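Local coordinates for protein fiber (PDB 6FJN) that forms the trimeric knob at the end of the adenovirus 26 fiber, the capsid part that attaches the virion to host-cell receptors during entry, at residues L36-L41 / V173-F178; K123-V128 / P137-I142; L4-D9 / K23-L28; I61-D66 / I156-T161. All coordinates share one frame; numbering follows the deposited sequence.

From the N terminus, the first contact to close is interaction 3, a short loop that brings 4-9 alongside 23-28. Strand 34-43 then follows directly in the chain and opens interaction 1, which closes only at 173-178, 132 residues on. Inside that long loop lies interaction 4, pairing 61-66 with 156-161, and inside interaction 4 in turn lies the local hairpin of interaction 2, 123-128 with 137-142; none of the four cross. Interactions 3 and 1 share one antiparallel sheet, where N38 pairs with T27; interactions 2 and 4 share the other, where I139 pairs with T161. V39, F176 and F178 meet I140, I142 and F158 between the two sheets.

Interaction 1 (L36-L41 / V173-F178); sequences LGNVSL and VTSFTF
V173 opens the pairing with a long backbone bond, its N lying 3.3 Å from L41 O, while its CG2 packs against the backbone of L41. T174 O makes no direct hydrogen bond to 36-41; a water donates both to it and to V39 O and links them. S175 OG, which also bonds R121 O of the second subunit, takes a second water shared with N38 OD1. Regular antiparallel pairing begins at F176, whose N and O bond V39 O and V39 N, each at 2.9 Å. With CG anti to the backbone N (chi1 -173°), the F176 ring swings away from 36-41 toward I140 and I142. T177 turns to the other face, its CG2 3.9 Å from L36 CD1, and its OG1 bonds S179 OG of the second subunit. F178 closes the register through two bonds to G37, and its ring lies over that glycine: G37 CA stands 3.9 Å from the ring centroid, 17° off the normal, a CH-pi contact. V39 CG1 approaches F178 CE1 obliquely at 3.9 Å. The pairing belongs to one sheet of the knob's antiparallel beta-sandwich: N38 and T177 face a neighbouring subunit, V39, F176 and F178 the second sheet.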
loop_
_atom_site.group_PDB
_atom_site.type_symbol
_atom_site.label_atom_id
_atom_site.label_comp_id
_atom_site.label_asym_id
_atom_site.label_seq_id
_atom_site.Cartn_x
_atom_site.Cartn_y
_atom_site.Cartn_z
ATOM N N LEU A 36 -5.431 4.882 -6.782
ATOM C CA LEU A 36 -5.298 4.379 -5.451
ATOM C C LEU A 36 -6.558 3.593 -5.133
ATOM O O LEU A 36 -7.663 4.183 -5.101
ATOM C CB LEU A 36 -5.119 5.558 -4.480
ATOM C CG LEU A 36 -4.948 5.218 -3.018
ATOM C CD1 LEU A 36 -3.702 4.409 -2.753
ATOM C CD2 LEU A 36 -4.968 6.485 -2.178
ATOM N N GLY A 37 -6.410 2.301 -4.954
ATOM C CA GLY A 37 -7.538 1.440 -4.715
ATOM C C GLY A 37 -7.610 0.932 -3.279
ATOM O O GLY A 37 -6.578 0.795 -2.595
ATOM N N ASN A 38 -8.828 0.579 -2.859
ATOM C CA ASN A 38 -9.049 0.069 -1.503
ATOM C C ASN A 38 -10.176 -0.949 -1.622
ATOM O O ASN A 38 -11.264 -0.593 -2.155
ATOM C CB ASN A 38 -9.400 1.239 -0.621
ATOM C CG ASN A 38 -9.647 0.873 0.795
ATOM O OD1 ASN A 38 -10.750 0.412 1.114
ATOM N ND2 ASN A 38 -8.759 1.200 1.733
ATOM N N VAL A 39 -9.975 -2.153 -1.159
ATOM C CA VAL A 39 -10.962 -3.224 -1.370
ATOM C C VAL A 39 -11.130 -4.066 -0.119
ATOM O O VAL A 39 -10.149 -4.360 0.620
ATOM C CB VAL A 39 -10.557 -4.103 -2.581
ATOM C CG1 VAL A 39 -9.257 -4.843 -2.374
ATOM C CG2 VAL A 39 -11.685 -5.062 -3.007
ATOM N N SER A 40 -12.314 -4.649 -0.006
ATOM C CA SER A 40 -12.593 -5.676 0.959
ATOM C C SER A 40 -13.866 -6.375 0.513
ATOM O O SER A 40 -14.594 -5.881 -0.388
ATOM C CB SER A 40 -12.811 -5.045 2.334
ATOM O OG SER A 40 -13.953 -4.179 2.360
ATOM N N LEU A 41 -14.171 -7.510 1.132
ATOM C CA LEU A 41 -15.259 -8.368 0.688
ATOM C C LEU A 41 -15.862 -9.058 1.920
ATOM O O LEU A 41 -15.111 -9.560 2.783
ATOM C CB LEU A 41 -14.729 -9.396 -0.316
ATOM C CG LEU A 41 -15.711 -10.431 -0.865
ATOM C CD1 LEU A 41 -16.861 -9.803 -1.647
ATOM C CD2 LEU A 41 -14.980 -11.441 -1.713
ATOM N N VAL A 173 -13.051 -10.000 5.258
ATOM C CA VAL A 173 -11.609 -9.737 5.292
ATOM C C VAL A 173 -11.297 -8.301 5.568
ATOM O O VAL A 173 -12.108 -7.383 5.307
ATOM C CB VAL A 173 -10.912 -10.207 3.991
ATOM C CG1 VAL A 173 -10.887 -11.705 3.882
ATOM C CG2 VAL A 173 -11.519 -9.543 2.752
ATOM N N THR A 174 -10.116 -8.071 6.117
ATOM C CA THR A 174 -9.580 -6.736 6.292
ATOM C C THR A 174 -9.442 -6.014 4.959
ATOM O O THR A 174 -9.444 -6.611 3.883
ATOM C CB THR A 174 -8.224 -6.816 7.022
ATOM O OG1 THR A 174 -7.353 -7.715 6.333
ATOM C CG2 THR A 174 -8.408 -7.281 8.439
ATOM N N SER A 175 -9.328 -4.681 5.055
ATOM C CA SER A 175 -9.192 -3.832 3.877
ATOM C C SER A 175 -7.789 -3.885 3.310
ATOM O O SER A 175 -6.800 -3.963 4.067
ATOM C CB SER A 175 -9.546 -2.398 4.227
ATOM O OG SER A 175 -10.931 -2.230 4.495
ATOM N N PHE A 176 -7.690 -3.749 1.994
ATOM C CA PHE A 176 -6.408 -3.803 1.303
ATOM C C PHE A 176 -6.250 -2.625 0.361
ATOM O O PHE A 176 -7.135 -2.368 -0.490
ATOM C CB PHE A 176 -6.311 -5.108 0.510
ATOM C CG PHE A 176 -4.941 -5.324 -0.098
ATOM C CD1 PHE A 176 -3.862 -5.617 0.692
ATOM C CD2 PHE A 176 -4.746 -5.219 -1.478
ATOM C CE1 PHE A 176 -2.634 -5.813 0.157
ATOM C CE2 PHE A 176 -3.501 -5.401 -2.045
ATOM C CZ PHE A 176 -2.436 -5.677 -1.216
ATOM N N THR A 177 -5.145 -1.914 0.503
ATOM C CA THR A 177 -4.807 -0.772 -0.329
ATOM C C THR A 177 -3.852 -1.205 -1.422
ATOM O O THR A 177 -2.928 -2.026 -1.187
ATOM C CB THR A 177 -4.203 0.332 0.508
ATOM O OG1 THR A 177 -5.280 0.830 1.348
ATOM C CG2 THR A 177 -3.655 1.485 -0.238
ATOM N N PHE A 178 -4.024 -0.643 -2.612
ATOM C CA PHE A 178 -3.185 -0.985 -3.753
ATOM C C PHE A 178 -3.171 0.156 -4.730
ATOM O O PHE A 178 -3.939 1.148 -4.558
ATOM C CB PHE A 178 -3.688 -2.281 -4.413
ATOM C CG PHE A 178 -5.074 -2.201 -4.981
ATOM C CD1 PHE A 178 -6.188 -2.346 -4.176
ATOM C CD2 PHE A 178 -5.267 -2.003 -6.338
ATOM C CE1 PHE A 178 -7.465 -2.300 -4.712
ATOM C CE2 PHE A 178 -6.546 -1.932 -6.881
ATOM C CZ PHE A 178 -7.657 -2.101 -6.049
HETATM O O HOH W 1 -11.881 0.243 3.582
HETATM O O HOH W 2 -9.437 -7.206 1.060
#

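Interaction 2 (K123-V128 / P137-I142); sequences KIISNV and PVIITI
I125 and T141 form a non-hydrogen-bonded pair, and the isoleucine can be followed outward from the strand. Its CB sits 4.1 Å from I140 O, close to the backbone. There the chain forks. CG2, anti to the backbone N, reaches I139 CG2 at 3.7 Å in the conformer described, the two side chains lying side by side. CG1 takes the other direction (chi1 -67°) and runs alongside T141, 3.7 Å from its OG1 and 3.8 Å from its CG2. CD1 continues past the threonine hydroxyl at 4.1 Å, and Y129 of the third subunit packs on this side chain. K123 flanks the group, its CD 3.9 Å from T141 CG2. On the other face, V128 CG1 touches I140 CG2, and both residues pack in the chain's interior, V128 against F176 and I140 against F160. Six backbone bonds join the hairpin through the pairs I124-I142, S126-I140 and V128-V138; I124 N to I142 O, for instance, is 2.8 Å with an N-H...O angle of 163°. The chemistry is therefore divided: reciprocal amide bonds fix the register, whereas the contacts between side chains are almost wholly dispersive and adapt one face to the chain's interior and the other to the subunit interface.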
loop_
_atom_site.group_PDB
_atom_site.type_symbol
_atom_site.label_atom_id
_atom_site.label_comp_id
_atom_site.label_asym_id
_atom_site.label_seq_id
_atom_site.Cartn_x
_atom_site.Cartn_y
_atom_site.Cartn_z
ATOM N N LYS A 123 -0.129 -8.613 -11.773
ATOM C CA LYS A 123 -0.772 -9.026 -10.540
ATOM C C LYS A 123 -0.123 -8.329 -9.353
ATOM O O LYS A 123 1.059 -7.983 -9.360
ATOM C CB LYS A 123 -0.711 -10.538 -10.358
ATOM C CG LYS A 123 -1.619 -11.256 -11.324
ATOM C CD LYS A 123 -1.539 -12.750 -11.224
ATOM C CE LYS A 123 -2.532 -13.470 -12.111
ATOM N NZ LYS A 123 -2.467 -14.953 -11.947
ATOM N N ILE A 124 -0.940 -8.207 -8.306
ATOM C CA ILE A 124 -0.535 -7.878 -6.943
ATOM C C ILE A 124 -0.918 -9.060 -6.084
ATOM O O ILE A 124 -2.076 -9.513 -6.179
ATOM C CB ILE A 124 -1.236 -6.618 -6.412
ATOM C CG1 ILE A 124 -0.945 -5.425 -7.288
ATOM C CG2 ILE A 124 -0.898 -6.388 -4.960
ATOM C CD1 ILE A 124 -1.996 -4.352 -7.075
ATOM N N ILE A 125 -0.003 -9.600 -5.268
ATOM C CA ILE A 125 -0.350 -10.685 -4.372
ATOM C C ILE A 125 0.069 -10.283 -2.983
ATOM O O ILE A 125 1.239 -9.838 -2.769
ATOM C CB ILE A 125 0.325 -11.996 -4.789
ATOM C CG1 ILE A 125 -0.266 -12.475 -6.131
ATOM C CG2 ILE A 125 0.123 -13.086 -3.739
ATOM C CD1 ILE A 125 0.427 -13.651 -6.759
ATOM N N SER A 126 -0.817 -10.419 -2.019
ATOM C CA SER A 126 -0.484 -10.119 -0.617
ATOM C C SER A 126 -1.401 -10.910 0.269
ATOM O O SER A 126 -2.132 -11.821 -0.204
ATOM C CB SER A 126 -0.581 -8.616 -0.382
ATOM O OG SER A 126 -0.016 -8.249 0.869
ATOM N N ASN A 127 -1.388 -10.639 1.576
ATOM C CA ASN A 127 -2.316 -11.236 2.508
ATOM C C ASN A 127 -3.263 -10.219 3.098
ATOM O O ASN A 127 -2.842 -9.083 3.410
ATOM C CB ASN A 127 -1.577 -11.890 3.677
ATOM C CG ASN A 127 -0.864 -13.157 3.231
ATOM O OD1 ASN A 127 -1.518 -14.126 3.021
ATOM N ND2 ASN A 127 0.376 -13.057 2.783
ATOM N N VAL A 128 -4.509 -10.634 3.268
ATOM C CA VAL A 128 -5.499 -9.972 4.105
ATOM C C VAL A 128 -5.898 -10.996 5.176
ATOM O O VAL A 128 -5.383 -12.122 5.169
ATOM C CB VAL A 128 -6.693 -9.448 3.300
ATOM C CG1 VAL A 128 -6.255 -8.348 2.367
ATOM C CG2 VAL A 128 -7.403 -10.573 2.530
ATOM N N PRO A 137 -4.646 -15.653 7.810
ATOM C CA PRO A 137 -4.330 -15.067 6.518
ATOM C C PRO A 137 -5.146 -15.655 5.379
ATOM O O PRO A 137 -5.501 -16.859 5.351
ATOM C CB PRO A 137 -2.887 -15.434 6.320
ATOM C CG PRO A 137 -2.684 -16.697 7.128
ATOM C CD PRO A 137 -3.566 -16.504 8.333
ATOM N N VAL A 138 -5.425 -14.808 4.414
ATOM C CA VAL A 138 -6.064 -15.128 3.152
ATOM C C VAL A 138 -5.239 -14.430 2.099
ATOM O O VAL A 138 -4.984 -13.217 2.209
ATOM C CB VAL A 138 -7.510 -14.635 3.144
ATOM C CG1 VAL A 138 -8.130 -14.749 1.750
ATOM C CG2 VAL A 138 -8.365 -15.367 4.155
ATOM N N ILE A 139 -4.910 -15.102 1.009
ATOM C CA ILE A 139 -4.094 -14.490 -0.033
ATOM C C ILE A 139 -5.074 -13.704 -0.895
ATOM O O ILE A 139 -6.150 -14.219 -1.263
ATOM C CB ILE A 139 -3.364 -15.573 -0.844
ATOM C CG1 ILE A 139 -2.604 -16.547 0.082
ATOM C CG2 ILE A 139 -2.451 -14.966 -1.864
ATOM C CD1 ILE A 139 -2.186 -17.802 -0.646
ATOM N N ILE A 140 -4.730 -12.474 -1.151
ATOM C CA ILE A 140 -5.447 -11.685 -2.153
ATOM C C ILE A 140 -4.559 -11.583 -3.394
ATOM O O ILE A 140 -3.372 -11.244 -3.300
ATOM C CB ILE A 140 -5.848 -10.297 -1.645
ATOM C CG1 ILE A 140 -6.740 -9.597 -2.662
ATOM C CG2 ILE A 140 -4.687 -9.422 -1.188
ATOM C CD1 ILE A 140 -7.315 -8.271 -2.196
ATOM N N THR A 141 -5.152 -11.885 -4.556
ATOM C CA THR A 141 -4.486 -11.689 -5.841
ATOM C C THR A 141 -5.331 -10.707 -6.630
ATOM O O THR A 141 -6.522 -11.022 -6.927
ATOM C CB THR A 141 -4.369 -12.982 -6.633
ATOM O OG1 THR A 141 -3.616 -13.944 -5.878
ATOM C CG2 THR A 141 -3.628 -12.736 -7.938
ATOM N N ILE A 142 -4.785 -9.560 -6.971
ATOM C CA ILE A 142 -5.451 -8.587 -7.836
ATOM C C ILE A 142 -4.804 -8.694 -9.194
ATOM O O ILE A 142 -3.582 -8.617 -9.289
ATOM C CB ILE A 142 -5.371 -7.172 -7.298
ATOM C CG1 ILE A 142 -5.794 -7.134 -5.824
ATOM C CG2 ILE A 142 -6.226 -6.253 -8.152
ATOM C CD1 ILE A 142 -5.733 -5.771 -5.177
#

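Interaction 3 (L4-D9 / K23-L28); sequences LWTTPD and KLTLTL
Ionic contact defines the far end, where K23 reaches D9: NZ lies 2.8 Å from D9 OD1 in a salt bridge, meeting that oxygen on its anti side and 32° out of the carboxylate plane. The lysine gets there by a bend at chi2 (78°), after which its chain runs extended to the amine. The same NZ donates to T7 O at 3.0 Å, approaching above the carbonyl plane, and more weakly to T6 O, so a single ammonium group gathers the turn after strand 3-5.

Side-chain hydroxyls supply a second set of bonds. T6 OG1 accepts from L26 N at 3.0 Å in a nearly straight bond (172°) and donates to T7 O, reaching it from the face opposite K23 NZ. T7 OG1 in turn donates to T6 O at 2.6 Å, on a lone pair. Each threonine hydroxyl thus donates to the other's carbonyl, a reciprocal pair that probably helps hold the turn.

Backbone pairing is confined to the near end. L4 and L28 exchange two bonds, and T6 N reaches L26 O; beyond that point T6 OG1 replaces a main-chain acceptor.

Apolar and ring contacts complete the set. T27 OG1 sits at the edge of the W5 indole, 3.8 Å from CE3, while T7 CA and P8 CD lie over one ring face; W5 NE1 bonds S89 O. T6 CG2 packs 4.0 Å from L26 CB. The arrangement is that of an antiparallel strand pair running out into a turn, within the knob sheet that joins 3-5 to 22-31.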
loop_
_atom_site.group_PDB
_atom_site.type_symbol
_atom_site.label_atom_id
_atom_site.label_comp_id
_atom_site.label_asym_id
_atom_site.label_seq_id
_atom_site.Cartn_x
_atom_site.Cartn_y
_atom_site.Cartn_z
ATOM N N LEU A 4 -14.419 6.439 -8.268
ATOM C CA LEU A 4 -15.433 5.435 -8.619
ATOM C C LEU A 4 -15.541 4.491 -7.445
ATOM O O LEU A 4 -14.493 4.038 -6.906
ATOM C CB LEU A 4 -15.012 4.601 -9.787
ATOM C CG LEU A 4 -15.056 5.030 -11.205
ATOM C CD1 LEU A 4 -14.619 3.863 -12.092
ATOM C CD2 LEU A 4 -16.475 5.423 -11.519
ATOM N N TRP A 5 -16.758 4.170 -6.994
ATOM C CA TRP A 5 -16.856 3.280 -5.865
ATOM C C TRP A 5 -18.162 2.531 -5.835
ATOM O O TRP A 5 -19.116 2.792 -6.599
ATOM C CB TRP A 5 -16.618 4.057 -4.575
ATOM C CG TRP A 5 -17.652 5.020 -4.095
ATOM C CD1 TRP A 5 -18.779 5.455 -4.708
ATOM C CD2 TRP A 5 -17.608 5.644 -2.815
ATOM N NE1 TRP A 5 -19.453 6.329 -3.872
ATOM C CE2 TRP A 5 -18.729 6.468 -2.715
ATOM C CE3 TRP A 5 -16.692 5.624 -1.752
ATOM C CZ2 TRP A 5 -18.997 7.219 -1.557
ATOM C CZ3 TRP A 5 -16.935 6.392 -0.639
ATOM C CH2 TRP A 5 -18.080 7.146 -0.533
ATOM N N THR A 6 -18.213 1.584 -4.911
ATOM C CA THR A 6 -19.406 0.818 -4.611
ATOM C C THR A 6 -20.313 1.463 -3.619
ATOM O O THR A 6 -21.405 0.946 -3.347
ATOM C CB THR A 6 -19.017 -0.533 -3.974
ATOM O OG1 THR A 6 -18.111 -0.305 -2.869
ATOM C CG2 THR A 6 -18.339 -1.387 -4.969
ATOM N N THR A 7 -19.903 2.600 -3.060
ATOM C CA THR A 7 -20.449 3.211 -1.853
ATOM C C THR A 7 -19.935 2.373 -0.668
ATOM O O THR A 7 -19.595 1.172 -0.801
ATOM C CB THR A 7 -21.984 3.338 -1.747
ATOM O OG1 THR A 7 -22.565 2.102 -1.317
ATOM C CG2 THR A 7 -22.640 3.885 -3.011
ATOM N N PRO A 8 -19.923 2.996 0.507
ATOM C CA PRO A 8 -19.370 2.323 1.684
ATOM C C PRO A 8 -20.421 1.648 2.557
ATOM O O PRO A 8 -20.142 1.362 3.717
ATOM C CB PRO A 8 -18.792 3.513 2.471
ATOM C CG PRO A 8 -19.696 4.633 2.170
ATOM C CD PRO A 8 -20.026 4.452 0.708
ATOM N N ASP A 9 -21.636 1.423 2.064
ATOM C CA ASP A 9 -22.658 0.758 2.889
ATOM C C ASP A 9 -22.401 -0.742 2.885
ATOM O O ASP A 9 -21.379 -1.172 2.380
ATOM C CB ASP A 9 -24.070 1.128 2.398
ATOM C CG ASP A 9 -24.421 0.590 0.994
ATOM O OD1 ASP A 9 -23.782 -0.349 0.510
ATOM O OD2 ASP A 9 -25.428 1.066 0.406
ATOM N N LYS A 23 -21.048 -8.269 -0.143
ATOM C CA LYS A 23 -20.742 -6.878 -0.351
ATOM C C LYS A 23 -19.265 -6.790 -0.678
ATOM O O LYS A 23 -18.405 -7.062 0.174
ATOM C CB LYS A 23 -21.041 -5.986 0.915
ATOM C CG LYS A 23 -20.462 -4.528 0.827
ATOM C CD LYS A 23 -21.264 -3.544 -0.042
ATOM C CE LYS A 23 -20.520 -2.237 -0.366
ATOM N NZ LYS A 23 -21.430 -1.140 -0.722
ATOM N N LEU A 24 -18.987 -6.354 -1.898
ATOM C CA LEU A 24 -17.646 -5.890 -2.272
ATOM C C LEU A 24 -17.561 -4.421 -1.961
ATOM O O LEU A 24 -18.351 -3.631 -2.498
ATOM C CB LEU A 24 -17.435 -6.104 -3.771
ATOM C CG LEU A 24 -16.027 -5.742 -4.271
ATOM C CD1 LEU A 24 -14.984 -6.742 -3.822
ATOM C CD2 LEU A 24 -15.985 -5.588 -5.795
ATOM N N THR A 25 -16.640 -4.020 -1.076
ATOM C CA THR A 25 -16.380 -2.615 -0.841
ATOM C C THR A 25 -15.177 -2.242 -1.666
ATOM O O THR A 25 -14.097 -2.754 -1.413
ATOM C CB THR A 25 -16.163 -2.292 0.634
ATOM O OG1 THR A 25 -17.261 -2.783 1.394
ATOM C CG2 THR A 25 -16.035 -0.793 0.869
ATOM N N LEU A 26 -15.352 -1.404 -2.682
ATOM C CA LEU A 26 -14.261 -1.060 -3.581
ATOM C C LEU A 26 -14.313 0.423 -3.858
ATOM O O LEU A 26 -15.357 0.928 -4.287
ATOM C CB LEU A 26 -14.322 -1.861 -4.896
ATOM C CG LEU A 26 -13.233 -1.526 -5.912
ATOM C CD1 LEU A 26 -11.867 -1.849 -5.403
ATOM C CD2 LEU A 26 -13.547 -2.276 -7.211
ATOM N N THR A 27 -13.169 1.093 -3.698
ATOM C CA THR A 27 -13.028 2.499 -4.003
ATOM C C THR A 27 -11.798 2.678 -4.861
ATOM O O THR A 27 -10.709 2.193 -4.494
ATOM C CB THR A 27 -12.868 3.290 -2.689
ATOM O OG1 THR A 27 -13.968 3.021 -1.819
ATOM C CG2 THR A 27 -12.816 4.791 -2.902
ATOM N N LEU A 28 -11.964 3.363 -5.990
ATOM C CA LEU A 28 -10.882 3.652 -6.916
ATOM C C LEU A 28 -10.770 5.170 -6.993
ATOM O O LEU A 28 -11.697 5.845 -7.483
ATOM C CB LEU A 28 -11.192 3.064 -8.285
ATOM C CG LEU A 28 -11.421 1.574 -8.370
ATOM C CD1 LEU A 28 -11.769 1.181 -9.799
ATOM C CD2 LEU A 28 -10.254 0.771 -7.846
#

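Interaction 4 (I61-D66 / I156-T161); sequences ISLLFD and ITFTFT
I61 and F158 pair in the tightly packed half of this antiparallel strand pair, which lies at one edge of the four-stranded sheet of the knob's beta-sandwich. The two exchange backbone bonds, I61 N to F158 O at 2.8 Å and 169° and F158 N back to I61 O. L63 and I156 repeat the pattern at the next hydrogen-bonded pair, two residues on. Both pairs point into the interior; the short strand axes are antiparallel (179°), and the four backbone bonds set the register. Strand 22-31 of the other sheet covers this face, its L24 and L26 meeting L63 and its L26 also meeting F158.

The looser face belongs to S62 and T157. They form a non-hydrogen-bonded pair touching lightly, S62 OG 3.8 Å from T157 CG2. The threonine methyl is put there by its torsion, since OG1 occupies the position between the backbone N and carbonyl carbon (chi1 67°) and CG2 is turned anti to the carbonyl carbon. S62 is only partly buried, and its backbone bonds S76. T159 and T161 lie beyond the part facing 61-66; T159 packs on D58 and K60, and T161 OG1 bonds D58 OD1.

Aromatic rings mark the inner side. I156 CG1 meets the F65 ring at its edge, 4.1 Å from CE2, and L63 CD1 comes in near the plane of the F158 ring, 4.1 Å from its CE2.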
loop_
_atom_site.group_PDB
_atom_site.type_symbol
_atom_site.label_atom_id
_atom_site.label_comp_id
_atom_site.label_asym_id
_atom_site.label_seq_id
_atom_site.Cartn_x
_atom_site.Cartn_y
_atom_site.Cartn_z
ATOM N N ILE A 61 -13.572 -12.708 -7.857
ATOM C CA ILE A 61 -14.520 -11.615 -8.144
ATOM C C ILE A 61 -14.043 -10.901 -9.374
ATOM O O ILE A 61 -12.922 -10.362 -9.401
ATOM C CB ILE A 61 -14.558 -10.636 -6.963
ATOM C CG1 ILE A 61 -14.895 -11.322 -5.643
ATOM C CG2 ILE A 61 -15.496 -9.461 -7.256
ATOM C CD1 ILE A 61 -16.157 -12.135 -5.673
ATOM N N SER A 62 -14.852 -10.876 -10.426
ATOM C CA SER A 62 -14.447 -10.295 -11.692
ATOM C C SER A 62 -15.181 -8.996 -12.004
ATOM O O SER A 62 -16.415 -8.976 -12.027
ATOM C CB SER A 62 -14.770 -11.225 -12.832
ATOM O OG SER A 62 -13.997 -12.412 -12.690
ATOM N N LEU A 63 -14.421 -7.922 -12.257
ATOM C CA LEU A 63 -14.954 -6.674 -12.811
ATOM C C LEU A 63 -14.456 -6.593 -14.249
ATOM O O LEU A 63 -13.246 -6.495 -14.490
ATOM C CB LEU A 63 -14.512 -5.454 -12.030
ATOM C CG LEU A 63 -15.202 -5.211 -10.678
ATOM C CD1 LEU A 63 -15.051 -6.333 -9.665
ATOM C CD2 LEU A 63 -14.743 -3.898 -10.099
ATOM N N LEU A 64 -15.392 -6.664 -15.189
ATOM C CA LEU A 64 -15.079 -6.598 -16.613
ATOM C C LEU A 64 -15.605 -5.279 -17.136
ATOM O O LEU A 64 -16.728 -4.881 -16.779
ATOM C CB LEU A 64 -15.824 -7.722 -17.336
ATOM C CG LEU A 64 -15.617 -9.128 -16.767
ATOM C CD1 LEU A 64 -16.441 -10.135 -17.596
ATOM C CD2 LEU A 64 -14.163 -9.527 -16.751
ATOM N N PHE A 65 -14.813 -4.582 -17.966
ATOM C CA PHE A 65 -15.202 -3.265 -18.442
ATOM C C PHE A 65 -15.164 -3.220 -19.950
ATOM O O PHE A 65 -14.286 -3.864 -20.596
ATOM C CB PHE A 65 -14.287 -2.169 -17.895
ATOM C CG PHE A 65 -14.204 -2.128 -16.387
ATOM C CD1 PHE A 65 -15.148 -1.404 -15.640
ATOM C CD2 PHE A 65 -13.206 -2.828 -15.716
ATOM C CE1 PHE A 65 -15.074 -1.351 -14.268
ATOM C CE2 PHE A 65 -13.120 -2.738 -14.318
ATOM C CZ PHE A 65 -14.058 -2.022 -13.624
ATOM N N ASP A 66 -16.035 -2.392 -20.515
ATOM C CA ASP A 66 -16.010 -2.139 -21.958
ATOM C C ASP A 66 -15.006 -1.059 -22.299
ATOM O O ASP A 66 -14.271 -0.554 -21.449
ATOM C CB ASP A 66 -17.446 -1.839 -22.428
ATOM C CG ASP A 66 -18.037 -0.555 -21.924
ATOM O OD1 ASP A 66 -17.261 0.378 -21.586
ATOM O OD2 ASP A 66 -19.292 -0.461 -21.878
ATOM N N ILE A 156 -10.487 -5.952 -13.885
ATOM C CA ILE A 156 -9.823 -6.027 -12.570
ATOM C C ILE A 156 -10.459 -7.177 -11.864
ATOM O O ILE A 156 -11.696 -7.226 -11.733
ATOM C CB ILE A 156 -9.993 -4.732 -11.727
ATOM C CG1 ILE A 156 -9.526 -3.485 -12.495
ATOM C CG2 ILE A 156 -9.284 -4.887 -10.393
ATOM C CD1 ILE A 156 -9.842 -2.167 -11.816
ATOM N N THR A 157 -9.654 -8.149 -11.420
ATOM C CA THR A 157 -10.211 -9.258 -10.655
ATOM C C THR A 157 -9.545 -9.329 -9.295
ATOM O O THR A 157 -8.359 -8.974 -9.123
ATOM C CB THR A 157 -10.104 -10.597 -11.399
ATOM O OG1 THR A 157 -8.731 -10.983 -11.515
ATOM C CG2 THR A 157 -10.741 -10.505 -12.780
ATOM N N PHE A 158 -10.310 -9.789 -8.318
ATOM C CA PHE A 158 -9.860 -9.981 -6.940
ATOM C C PHE A 158 -10.095 -11.417 -6.596
ATOM O O PHE A 158 -11.267 -11.846 -6.546
ATOM C CB PHE A 158 -10.659 -9.078 -5.979
ATOM C CG PHE A 158 -10.657 -7.632 -6.347
ATOM C CD1 PHE A 158 -9.657 -6.769 -5.914
ATOM C CD2 PHE A 158 -11.667 -7.097 -7.132
ATOM C CE1 PHE A 158 -9.626 -5.437 -6.274
ATOM C CE2 PHE A 158 -11.633 -5.782 -7.511
ATOM C CZ PHE A 158 -10.619 -4.950 -7.086
ATOM N N THR A 159 -9.024 -12.177 -6.359
ATOM C CA THR A 159 -9.158 -13.560 -5.953
ATOM C C THR A 159 -8.685 -13.680 -4.527
ATOM O O THR A 159 -7.676 -13.064 -4.116
ATOM C CB THR A 159 -8.314 -14.462 -6.869
ATOM O OG1 THR A 159 -8.754 -14.313 -8.227
ATOM C CG2 THR A 159 -8.433 -15.939 -6.519
ATOM N N PHE A 160 -9.401 -14.492 -3.754
ATOM C CA PHE A 160 -9.058 -14.767 -2.373
ATOM C C PHE A 160 -8.824 -16.263 -2.265
ATOM O O PHE A 160 -9.713 -17.059 -2.685
ATOM C CB PHE A 160 -10.194 -14.312 -1.460
ATOM C CG PHE A 160 -10.439 -12.827 -1.525
ATOM C CD1 PHE A 160 -11.270 -12.303 -2.505
ATOM C CD2 PHE A 160 -9.748 -11.949 -0.701
ATOM C CE1 PHE A 160 -11.438 -10.958 -2.632
ATOM C CE2 PHE A 160 -9.944 -10.578 -0.809
ATOM C CZ PHE A 160 -10.767 -10.099 -1.783
ATOM N N THR A 161 -7.644 -16.658 -1.781
ATOM C CA THR A 161 -7.245 -18.061 -1.767
ATOM C C THR A 161 -6.663 -18.390 -0.419
ATOM O O THR A 161 -5.845 -17.589 0.099
ATOM C CB THR A 161 -6.164 -18.325 -2.860
ATOM O OG1 THR A 161 -6.588 -17.817 -4.116
ATOM C CG2 THR A 161 -5.864 -19.790 -3.015
#